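Local atomic coordinates of borrelidin polyketide synthase, type I (PDB entry 6OBT), a protein that probably catalyses the dehydration of beta-hydroxyacyl intermediates during assembly of the polyketide borrelidin, as a dehydratase domain of a modular synthase. Residues G60-P65 against V79-V84. Sequence-based numbering, arbitrary orientation.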
loop_
_atom_site.group_PDB
_atom_site.type_symbol
_atom_site.label_atom_id
_atom_site.label_comp_id
_atom_site.label_asym_id
_atom_site.label_seq_id
_atom_site.Cartn_x
_atom_site.Cartn_y
_atom_site.Cartn_z
ATOM N N GLY A 60 -4.768 -3.203 6.726
ATOM C CA GLY A 60 -4.612 -3.938 7.963
ATOM C C GLY A 60 -4.913 -5.406 7.766
ATOM O O GLY A 60 -5.339 -5.841 6.694
ATOM N N ARG A 61 -4.694 -6.168 8.837
ATOM C CA ARG A 61 -5.041 -7.581 8.913
ATOM C C ARG A 61 -5.997 -7.789 10.084
ATOM O O ARG A 61 -5.683 -7.396 11.214
ATOM C CB ARG A 61 -3.796 -8.435 9.121
ATOM C CG ARG A 61 -4.025 -9.927 8.971
ATOM C CD ARG A 61 -2.717 -10.690 9.067
ATOM N NE ARG A 61 -2.092 -10.549 10.381
ATOM C CZ ARG A 61 -0.935 -11.110 10.723
ATOM N NH1 ARG A 61 -0.270 -11.853 9.846
ATOM N NH2 ARG A 61 -0.441 -10.928 11.942
ATOM N N LEU A 62 -7.149 -8.412 9.821
ATOM C CA LEU A 62 -8.139 -8.714 10.852
ATOM C C LEU A 62 -8.173 -10.212 11.121
ATOM O O LEU A 62 -8.186 -11.020 10.185
ATOM C CB LEU A 62 -9.536 -8.241 10.442
ATOM C CG LEU A 62 -9.808 -6.740 10.362
ATOM C CD1 LEU A 62 -11.299 -6.500 10.156
ATOM C CD2 LEU A 62 -9.284 -5.996 11.595
ATOM N N SER A 63 -8.201 -10.574 12.398
ATOM C CA SER A 63 -8.380 -11.956 12.811
ATOM C C SER A 63 -8.846 -11.952 14.259
ATOM O O SER A 63 -8.627 -10.988 14.995
ATOM C CB SER A 63 -7.095 -12.771 12.648
ATOM O OG SER A 63 -6.171 -12.522 13.694
ATOM N N LEU A 64 -9.492 -13.038 14.658
ATOM C CA LEU A 64 -9.945 -13.102 16.042
ATOM C C LEU A 64 -8.789 -13.271 17.032
ATOM O O LEU A 64 -8.881 -12.766 18.155
ATOM C CB LEU A 64 -10.980 -14.214 16.217
ATOM C CG LEU A 64 -12.261 -13.911 15.422
ATOM C CD1 LEU A 64 -13.024 -15.183 15.064
ATOM C CD2 LEU A 64 -13.167 -12.920 16.154
ATOM N N PRO A 65 -7.684 -13.945 16.692
ATOM C CA PRO A 65 -6.554 -13.940 17.638
ATOM C C PRO A 65 -5.960 -12.561 17.856
ATOM O O PRO A 65 -5.399 -12.302 18.927
ATOM C CB PRO A 65 -5.560 -14.909 16.990
ATOM C CG PRO A 65 -6.441 -15.871 16.269
ATOM C CD PRO A 65 -7.536 -15.021 15.690
ATOM N N VAL A 79 -19.738 -15.097 13.451
ATOM C CA VAL A 79 -19.008 -13.900 13.867
ATOM C C VAL A 79 -18.937 -12.948 12.674
ATOM O O VAL A 79 -18.207 -13.196 11.710
ATOM C CB VAL A 79 -17.605 -14.237 14.388
ATOM C CG1 VAL A 79 -16.865 -12.956 14.804
ATOM C CG2 VAL A 79 -17.685 -15.213 15.547
ATOM N N LEU A 80 -19.689 -11.847 12.739
ATOM C CA LEU A 80 -19.668 -10.817 11.716
ATOM C C LEU A 80 -18.951 -9.597 12.264
ATOM O O LEU A 80 -19.149 -9.227 13.429
ATOM C CB LEU A 80 -21.075 -10.385 11.287
ATOM C CG LEU A 80 -22.090 -11.325 10.654
ATOM C CD1 LEU A 80 -23.070 -10.525 9.780
ATOM C CD2 LEU A 80 -21.443 -12.434 9.889
ATOM N N LEU A 81 -18.122 -8.984 11.427
ATOM C CA LEU A 81 -17.628 -7.654 11.732
ATOM C C LEU A 81 -18.817 -6.702 11.822
ATOM O O LEU A 81 -19.691 -6.718 10.945
ATOM C CB LEU A 81 -16.640 -7.202 10.648
ATOM C CG LEU A 81 -15.801 -5.990 11.073
ATOM C CD1 LEU A 81 -14.816 -6.392 12.169
ATOM C CD2 LEU A 81 -15.050 -5.411 9.862
ATOM N N PRO A 82 -18.937 -5.915 12.883
ATOM C CA PRO A 82 -20.085 -5.008 12.956
ATOM C C PRO A 82 -19.988 -3.963 11.849
ATOM O O PRO A 82 -18.906 -3.469 11.528
ATOM C CB PRO A 82 -19.992 -4.403 14.365
ATOM C CG PRO A 82 -18.647 -4.742 14.884
ATOM C CD PRO A 82 -18.079 -5.876 14.077
ATOM N N GLY A 83 -21.124 -3.695 11.204
ATOM C CA GLY A 83 -21.164 -2.687 10.155
ATOM C C GLY A 83 -20.630 -1.336 10.589
ATOM O O GLY A 83 -20.038 -0.606 9.782
ATOM N N VAL A 84 -20.801 -0.983 11.863
ATOM C CA VAL A 84 -20.282 0.308 12.315
ATOM C C VAL A 84 -18.757 0.338 12.284
ATOM O O VAL A 84 -18.172 1.421 12.325
ATOM C CB VAL A 84 -20.783 0.679 13.723
ATOM C CG1 VAL A 84 -22.303 0.959 13.713
ATOM C CG2 VAL A 84 -20.423 -0.398 14.724
#
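Leu-62 faces Leu-81 and Leu-64 faces Val-79 across two backbones that run in roughly opposite directions, extended through Leu-62 and through Val-79 to Leu-81, with CA of Leu-62 9.6 Å from CA of Leu-81 and CA of Leu-64 9.4 Å from CA of Val-79. That separation is too wide for sheet pairing, and no hydrogen bond crosses it. The setting is the double hotdog fold of polyketide synthase dehydratases: 60-65 is the end of strand 55-62 and the turn after it, while 79-84 runs from the end of strand 78-79 into the start of helix 83-97. The backbones bond to other parts of the chain instead, Leu-62 with Val-119, Val-79 with Leu-113 and Leu-81 with Leu-111, which leaves the join between the two segments to apolar side chains. It illustrates how residues two apart on each of two neighbouring chains can meet across a gap wider than a sheet would allow.

Residues 79-82 are the end of the family's HxxxGxxxxP motif, which begins at His-73, and Pro-82 packs on that histidine. The backbone O of Leu-80 accepts a hydrogen bond from His-73 ND1, while its side chain packs on Val-75 and Val-112; its neighbours Val-79 and Leu-81 point theirs toward 60-65.

The two pairs differ in manner. Leu-64 and Val-79 meet tip to tip, one methyl from each: CG1 of Val-79, extended opposite its own backbone N (chi1 180°), lies 3.9 Å from CD2 of Leu-64, whose side chain also touches Leu-70. Leu-62, which packs on Tyr-67 as well, instead crosses Leu-81 at about a right angle. Its CD1 meets both methyls of the fork, at 3.9 Å from Leu-81 CD2 and 4.1 Å from Leu-81 CD1.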